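Local structure of probable ABC transporter phosphite binding protein PhnD1 (Prochlorococcus marinus str. MIT 9301, 5LQ5) at residues D17-D20 with K21-L25; N24-S27 with K28-K32; Q178-E181 with N182-N186. The protein binds inorganic phosphite strongly, and methylphosphonate and phosphate only very weakly, probably as the solute-binding component of an ABC transporter. All coordinates share one frame; numbering follows the deposited sequence.

How the contacts relate
Contacts 1 and 2 follow each other along helix 16-34, sharing Asn24 and Leu25, with centres about 11 Å apart. This helix links strands 5-10 and 37-40, adjacent parallel strands of the six-stranded mixed sheet. Contact 3 comes much later in the chain, on helix 177-186, which directly follows strand 172-176 of the separate five-stranded sheet. Its centre lies about 17 Å from that of contact 1 and about 25 Å from that of contact 2. The nearest atoms of contacts 1 and 3 are about 6 Å apart, without touching. Two sheets with phosphite bound between them fit the two-lobed build of periplasmic binding proteins; the side chains of Arg22 and Val179 lie about 9 and 8 Å from the phosphite, in different lobes.

Contact 1 of 3, residues D17-D20 with K21-L25; sequences DVLD and KRFNL
Asp20 meets Asn24 one turn on, using its backbone more than its acid. Its O receives Asn24 N at 3.0 Å, and the Asn24 side chain folds back over that oxygen, with Asn24 CG 3.1 Å from Asp20 O. The carboxylate turns the other way, its OD1 bonded to Gln16 NE2.

Leu19 pairs with Phe23. Matching first torsions, CG beside the backbone N in each (chi1 -58° and -67°), keep the two chains alongside, so that CD2 of Leu19 reaches the edge of the ring, 4.0 Å from CE2 of Phe23. In the backbone between them, Phe23 N donates to Leu19 O at 2.8 Å, the shortest bond of the turn. Both residues are buried and both touch Tyr40 of strand 37-40, a place that suits a branched aliphatic chain and a flat ring.

Lys21 rests its CB against Asp17 O at 3.6 Å, and Lys21 N donates to that same Asp17 O at 3.2 Å. Beyond CG its chain runs extended and carries the amine outward, which suits a lysine at an exposed position. Buried Arg22 lays its CG over the Phe23 ring, while Arg22 NH1 is bonded to Met246 O and its guanidinium makes a cation-pi contact with Phe247. With Leu19 and Phe23 turned to Tyr40, this is the crossover helix of the beta-alpha-beta unit that joins strands 5-10 and 37-40.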
loop_
_atom_site.group_PDB
_atom_site.type_symbol
_atom_site.label_atom_id
_atom_site.label_comp_id
_atom_site.label_asym_id
_atom_site.label_seq_id
_atom_site.Cartn_x
_atom_site.Cartn_y
_atom_site.Cartn_z
ATOM N N ASP A 17 -13.140 -1.689 7.317
ATOM C CA ASP A 17 -13.580 -0.621 8.247
ATOM C C ASP A 17 -12.671 0.646 8.238
ATOM O O ASP A 17 -13.139 1.790 8.232
ATOM C CB ASP A 17 -13.865 -1.155 9.663
ATOM C CG ASP A 17 -12.630 -1.656 10.431
ATOM O OD1 ASP A 17 -11.640 -2.109 9.832
ATOM O OD2 ASP A 17 -12.680 -1.644 11.686
ATOM N N VAL A 18 -11.372 0.412 8.217
ATOM C CA VAL A 18 -10.350 1.464 8.126
ATOM C C VAL A 18 -10.462 2.172 6.775
ATOM O O VAL A 18 -10.416 3.391 6.682
ATOM C CB VAL A 18 -8.919 0.875 8.314
ATOM C CG1 VAL A 18 -7.839 1.924 8.044
ATOM C CG2 VAL A 18 -8.774 0.292 9.719
ATOM N N LEU A 19 -10.575 1.391 5.714
ATOM C CA LEU A 19 -10.630 1.947 4.354
ATOM C C LEU A 19 -11.866 2.797 4.155
ATOM O O LEU A 19 -11.785 3.909 3.623
ATOM C CB LEU A 19 -10.619 0.843 3.284
ATOM C CG LEU A 19 -9.427 -0.105 3.292
ATOM C CD1 LEU A 19 -9.694 -1.235 2.302
ATOM C CD2 LEU A 19 -8.138 0.592 2.999
ATOM N N ASP A 20 -13.010 2.267 4.587
ATOM C CA ASP A 20 -14.275 3.013 4.480
ATOM C C ASP A 20 -14.156 4.374 5.165
ATOM O O ASP A 20 -14.509 5.416 4.607
ATOM C CB ASP A 20 -15.399 2.254 5.172
ATOM C CG ASP A 20 -15.946 1.101 4.358
ATOM O OD1 ASP A 20 -15.661 0.984 3.156
ATOM O OD2 ASP A 20 -16.702 0.291 4.954
ATOM N N LYS A 21 -13.654 4.368 6.391
ATOM C CA LYS A 21 -13.551 5.621 7.168
ATOM C C LYS A 21 -12.659 6.662 6.475
ATOM O O LYS A 21 -13.065 7.815 6.288
ATOM C CB LYS A 21 -13.043 5.359 8.591
ATOM C CG LYS A 21 -13.346 6.503 9.547
ATOM C CD LYS A 21 -12.717 6.279 10.907
ATOM C CE LYS A 21 -12.834 7.552 11.735
ATOM N NZ LYS A 21 -12.162 7.448 13.054
ATOM N N ARG A 22 -11.465 6.222 6.087
ATOM C CA ARG A 22 -10.462 7.040 5.398
ATOM C C ARG A 22 -10.998 7.594 4.100
ATOM O O ARG A 22 -10.950 8.836 3.860
ATOM C CB ARG A 22 -9.206 6.208 5.098
ATOM C CG ARG A 22 -8.096 6.987 4.458
ATOM C CD ARG A 22 -6.783 6.413 4.835
ATOM N NE ARG A 22 -6.453 5.270 4.029
ATOM C CZ ARG A 22 -5.342 4.565 4.187
ATOM N NH1 ARG A 22 -4.490 4.862 5.163
ATOM N NH2 ARG A 22 -5.087 3.558 3.368
ATOM N N PHE A 23 -11.437 6.705 3.219
ATOM C CA PHE A 23 -11.754 7.140 1.850
ATOM C C PHE A 23 -13.089 7.844 1.709
ATOM O O PHE A 23 -13.259 8.719 0.862
ATOM C CB PHE A 23 -11.527 6.004 0.847
ATOM C CG PHE A 23 -10.087 5.656 0.735
ATOM C CD1 PHE A 23 -9.180 6.536 0.138
ATOM C CD2 PHE A 23 -9.600 4.481 1.297
ATOM C CE1 PHE A 23 -7.844 6.251 0.122
ATOM C CE2 PHE A 23 -8.259 4.178 1.247
ATOM C CZ PHE A 23 -7.380 5.065 0.669
ATOM N N ASN A 24 -14.006 7.554 2.614
ATOM C CA ASN A 24 -15.255 8.337 2.653
ATOM C C ASN A 24 -14.969 9.769 3.151
ATOM O O ASN A 24 -15.525 10.745 2.587
ATOM C CB ASN A 24 -16.321 7.668 3.522
ATOM C CG ASN A 24 -16.927 6.416 2.891
ATOM O OD1 ASN A 24 -17.030 6.270 1.671
ATOM N ND2 ASN A 24 -17.395 5.504 3.752
ATOM N N LEU A 25 -14.134 9.924 4.172
ATOM C CA LEU A 25 -13.816 11.291 4.674
ATOM C C LEU A 25 -13.065 12.122 3.623
ATOM O O LEU A 25 -13.362 13.290 3.370
ATOM C CB LEU A 25 -12.980 11.237 5.947
ATOM C CG LEU A 25 -13.706 10.865 7.230
ATOM C CD1 LEU A 25 -12.689 10.702 8.346
ATOM C CD2 LEU A 25 -14.755 11.917 7.602
#

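Contact 2 of 3, residues N24-S27 with K28-K32; sequences NLFS and KELSK
Ser31 N donates to Ser27 O at 2.9 Å, and Ser31 CB rests 3.4 Å from that same Ser27 O. The two serines stand one turn apart beside Val38 of strand 37-40, where a small side chain is consistent with the close approach of helix and strand, and their hydroxyls diverge. That of Ser27 lies beside its own backbone N (chi1 -66°) and bonds back to Phe23 O, whereas that of Ser31 is turned opposite its N (chi1 175°) and bonds to Val36 O beyond the helix.

The apolar weight falls on Phe26 and Leu30, whose side chains cross obliquely. CD1 of Leu30 sits over one face of the Phe26 ring, 3.9 Å from the centroid and 20° off the normal, a CH-pi contact. The other methyl, CD2 of Leu30, touches CE2 of Phe26 at 3.5 Å. A ring and a branched chain suit this buried flank, where both meet Leu60 of strand 60-63 and residues of helix 222-231, and the ring also stacks with Trp208. On the outer flank the aliphatic part of Lys28 passes Asn24, with Lys28 CG 3.6 Å from Asn24 O, before the amine leads off. Phe26/Leu30 and Ser27/Ser31, each four apart, thus put one side of the helix against helix 222-231 and the six-stranded sheet of the first lobe.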
loop_
_atom_site.group_PDB
_atom_site.type_symbol
_atom_site.label_atom_id
_atom_site.label_comp_id
_atom_site.label_asym_id
_atom_site.label_seq_id
_atom_site.Cartn_x
_atom_site.Cartn_y
_atom_site.Cartn_z
ATOM N N ASN A 24 -14.006 7.554 2.614
ATOM C CA ASN A 24 -15.255 8.337 2.653
ATOM C C ASN A 24 -14.969 9.769 3.151
ATOM O O ASN A 24 -15.525 10.745 2.587
ATOM C CB ASN A 24 -16.321 7.668 3.522
ATOM C CG ASN A 24 -16.927 6.416 2.891
ATOM O OD1 ASN A 24 -17.030 6.270 1.671
ATOM N ND2 ASN A 24 -17.395 5.504 3.752
ATOM N N LEU A 25 -14.134 9.924 4.172
ATOM C CA LEU A 25 -13.816 11.291 4.674
ATOM C C LEU A 25 -13.065 12.122 3.623
ATOM O O LEU A 25 -13.362 13.290 3.370
ATOM C CB LEU A 25 -12.980 11.237 5.947
ATOM C CG LEU A 25 -13.706 10.865 7.230
ATOM C CD1 LEU A 25 -12.689 10.702 8.346
ATOM C CD2 LEU A 25 -14.755 11.917 7.602
ATOM N N PHE A 26 -12.118 11.465 2.960
ATOM C CA PHE A 26 -11.354 12.067 1.845
ATOM C C PHE A 26 -12.293 12.539 0.730
ATOM O O PHE A 26 -12.211 13.684 0.257
ATOM C CB PHE A 26 -10.376 11.015 1.300
ATOM C CG PHE A 26 -9.508 11.506 0.166
ATOM C CD1 PHE A 26 -8.368 12.263 0.406
ATOM C CD2 PHE A 26 -9.835 11.191 -1.142
ATOM C CE1 PHE A 26 -7.570 12.712 -0.643
ATOM C CE2 PHE A 26 -9.059 11.639 -2.192
ATOM C CZ PHE A 26 -7.916 12.387 -1.948
ATOM N N SER A 27 -13.187 11.658 0.329
ATOM C CA SER A 27 -14.141 11.930 -0.751
ATOM C C SER A 27 -15.037 13.126 -0.439
ATOM O O SER A 27 -15.294 13.963 -1.284
ATOM C CB SER A 27 -14.979 10.693 -1.083
ATOM O OG SER A 27 -14.130 9.678 -1.630
ATOM N N LYS A 28 -15.475 13.211 0.801
ATOM C CA LYS A 28 -16.366 14.309 1.207
ATOM C C LYS A 28 -15.657 15.665 1.148
ATOM O O LYS A 28 -16.235 16.659 0.715
ATOM C CB LYS A 28 -16.987 14.052 2.591
ATOM C CG LYS A 28 -18.195 13.118 2.536
ATOM C CD LYS A 28 -18.729 12.801 3.926
ATOM C CE LYS A 28 -19.724 11.643 3.906
ATOM N NZ LYS A 28 -21.136 12.090 3.777
ATOM N N GLU A 29 -14.398 15.691 1.538
ATOM C CA GLU A 29 -13.585 16.913 1.487
ATOM C C GLU A 29 -13.316 17.315 0.023
ATOM O O GLU A 29 -13.442 18.474 -0.348
ATOM C CB GLU A 29 -12.272 16.767 2.261
ATOM C CG GLU A 29 -11.413 18.044 2.331
ATOM C CD GLU A 29 -12.147 19.240 2.947
ATOM O OE1 GLU A 29 -13.063 19.047 3.795
ATOM O OE2 GLU A 29 -11.800 20.394 2.580
ATOM N N LEU A 30 -12.911 16.366 -0.808
ATOM C CA LEU A 30 -12.761 16.661 -2.247
ATOM C C LEU A 30 -14.027 17.223 -2.873
ATOM O O LEU A 30 -13.994 18.185 -3.643
ATOM C CB LEU A 30 -12.329 15.400 -3.030
ATOM C CG LEU A 30 -10.856 15.361 -3.396
ATOM C CD1 LEU A 30 -9.962 15.430 -2.165
ATOM C CD2 LEU A 30 -10.615 14.084 -4.191
ATOM N N SER A 31 -15.154 16.635 -2.510
ATOM C CA SER A 31 -16.429 17.065 -3.067
ATOM C C SER A 31 -16.744 18.517 -2.692
ATOM O O SER A 31 -17.234 19.287 -3.507
ATOM C CB SER A 31 -17.567 16.174 -2.595
ATOM O OG SER A 31 -18.802 16.679 -3.062
ATOM N N LYS A 32 -16.450 18.882 -1.451
ATOM C CA LYS A 32 -16.672 20.268 -0.990
ATOM C C LYS A 32 -15.799 21.275 -1.764
ATOM O O LYS A 32 -16.276 22.313 -2.218
ATOM C CB LYS A 32 -16.396 20.401 0.498
ATOM C CG LYS A 32 -17.506 19.865 1.390
ATOM C CD LYS A 32 -17.194 20.093 2.859
ATOM C CE LYS A 32 -18.107 19.268 3.756
ATOM N NZ LYS A 32 -17.673 19.304 5.177
#

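Contact 3 of 3, residues Q178-E181 with N182-N186; sequences QVWE and NNLKN
Asn183 packs on Val179 one turn back in helix 177-186, which follows strand 172-176 in the second lobe of this periplasmic-binding-protein fold. Its CB lies 3.6 Å from Val179 O and 3.7 Å from Trp180 O. CG is swung to the side of its own backbone N (chi1 -87°) and stands 3.7 Å from Val179 O, which lets the amide reach back one turn: ND2 donates to Val179 O at 3.0 Å (163° at the hydrogen), in line with its own amide plane but from above the carbonyl plane. Asn183 N reaches Val179 O from the opposite face, so two donors of one residue grip a single oxygen. ND2 also touches CG1 of Val179 and bonds to Asp159 OD1 on helix 158-167, a buried task suited to a short amide. A leucine in its place would probably leave Asp159 OD1 without this partner and Val179 O with the backbone donor alone from this residue.

Val179 also touches His158, a residue of the phosphite pocket. On the next flank, Gln178 NE2 makes a weak bond of 3.4 Å to Asn182 OD1, the amide planes 45° apart, while Asn182 ND2 bonds to Asn248 OD1. Trp180 packs against strand 92-97, and Leu184 CD2 lies above the plane of its indole toward the rim, 3.6 Å from Trp180 NE1.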
loop_
_atom_site.group_PDB
_atom_site.type_symbol
_atom_site.label_atom_id
_atom_site.label_comp_id
_atom_site.label_asym_id
_atom_site.label_seq_id
_atom_site.Cartn_x
_atom_site.Cartn_y
_atom_site.Cartn_z
ATOM N N GLN A 178 4.261 1.167 8.713
ATOM C CA GLN A 178 3.233 2.085 9.275
ATOM C C GLN A 178 2.002 1.349 9.821
ATOM O O GLN A 178 1.469 1.676 10.858
ATOM C CB GLN A 178 2.792 3.139 8.244
ATOM C CG GLN A 178 2.002 4.288 8.836
ATOM C CD GLN A 178 2.857 5.172 9.735
ATOM O OE1 GLN A 178 3.833 5.750 9.275
ATOM N NE2 GLN A 178 2.494 5.274 11.018
ATOM N N VAL A 179 1.572 0.321 9.107
ATOM C CA VAL A 179 0.422 -0.468 9.522
ATOM C C VAL A 179 0.768 -1.246 10.803
ATOM O O VAL A 179 -0.038 -1.342 11.716
ATOM C CB VAL A 179 -0.095 -1.412 8.406
ATOM C CG1 VAL A 179 -1.152 -2.368 8.935
ATOM C CG2 VAL A 179 -0.708 -0.609 7.261
ATOM N N TRP A 180 1.970 -1.802 10.846
ATOM C CA TRP A 180 2.462 -2.512 12.018
ATOM C C TRP A 180 2.422 -1.582 13.246
ATOM O O TRP A 180 1.853 -1.917 14.290
ATOM C CB TRP A 180 3.873 -3.010 11.777
ATOM C CG TRP A 180 4.631 -3.406 13.010
ATOM C CD1 TRP A 180 5.735 -2.772 13.526
ATOM C CD2 TRP A 180 4.359 -4.518 13.875
ATOM N NE1 TRP A 180 6.164 -3.430 14.662
ATOM C CE2 TRP A 180 5.341 -4.506 14.894
ATOM C CE3 TRP A 180 3.385 -5.529 13.887
ATOM C CZ2 TRP A 180 5.367 -5.463 15.925
ATOM C CZ3 TRP A 180 3.406 -6.473 14.918
ATOM C CH2 TRP A 180 4.397 -6.424 15.929
ATOM N N GLU A 181 2.964 -0.383 13.071
ATOM C CA GLU A 181 2.961 0.623 14.180
ATOM C C GLU A 181 1.566 1.070 14.612
ATOM O O GLU A 181 1.307 1.210 15.796
ATOM C CB GLU A 181 3.836 1.821 13.812
ATOM C CG GLU A 181 5.311 1.454 13.772
ATOM C CD GLU A 181 6.196 2.505 13.130
ATOM O OE1 GLU A 181 5.713 3.612 12.805
ATOM O OE2 GLU A 181 7.400 2.211 12.947
ATOM N N ASN A 182 0.678 1.307 13.653
ATOM C CA ASN A 182 -0.739 1.651 13.946
ATOM C C ASN A 182 -1.447 0.595 14.776
ATOM O O ASN A 182 -2.219 0.904 15.666
ATOM C CB ASN A 182 -1.548 1.869 12.664
ATOM C CG ASN A 182 -1.152 3.119 11.945
ATOM O OD1 ASN A 182 -0.287 3.862 12.398
ATOM N ND2 ASN A 182 -1.753 3.342 10.791
ATOM N N ASN A 183 -1.187 -0.659 14.450
ATOM C CA ASN A 183 -1.818 -1.787 15.161
ATOM C C ASN A 183 -1.260 -1.947 16.578
ATOM O O ASN A 183 -1.983 -2.203 17.523
ATOM C CB ASN A 183 -1.674 -3.074 14.383
ATOM C CG ASN A 183 -2.765 -3.250 13.403
ATOM O OD1 ASN A 183 -3.821 -3.703 13.769
ATOM N ND2 ASN A 183 -2.534 -2.880 12.149
ATOM N N LEU A 184 0.040 -1.764 16.687
ATOM C CA LEU A 184 0.777 -1.874 17.948
ATOM C C LEU A 184 0.297 -0.902 19.016
ATOM O O LEU A 184 0.354 -1.187 20.207
ATOM C CB LEU A 184 2.248 -1.631 17.670
ATOM C CG LEU A 184 3.308 -2.298 18.515
ATOM C CD1 LEU A 184 2.954 -3.732 18.886
ATOM C CD2 LEU A 184 4.593 -2.231 17.700
ATOM N N LYS A 185 -0.166 0.248 18.559
ATOM C CA LYS A 185 -0.589 1.331 19.456
ATOM C C LYS A 185 -2.064 1.387 19.686
ATOM O O LYS A 185 -2.514 1.561 20.813
ATOM C CB LYS A 185 -0.077 2.661 18.931
ATOM C CG LYS A 185 1.440 2.671 18.867
ATOM C CD LYS A 185 2.052 1.928 20.055
ATOM C CE LYS A 185 3.512 2.235 20.232
ATOM N NZ LYS A 185 3.678 3.421 21.110
ATOM N N ASN A 186 -2.810 1.262 18.614
ATOM C CA ASN A 186 -4.282 1.357 18.663
ATOM C C ASN A 186 -5.087 0.037 18.690
ATOM O O ASN A 186 -6.283 0.037 18.961
ATOM C CB ASN A 186 -4.754 2.239 17.515
ATOM C CG ASN A 186 -4.077 3.600 17.524
ATOM O OD1 ASN A 186 -4.145 4.332 18.510
ATOM N ND2 ASN A 186 -3.404 3.937 16.433
#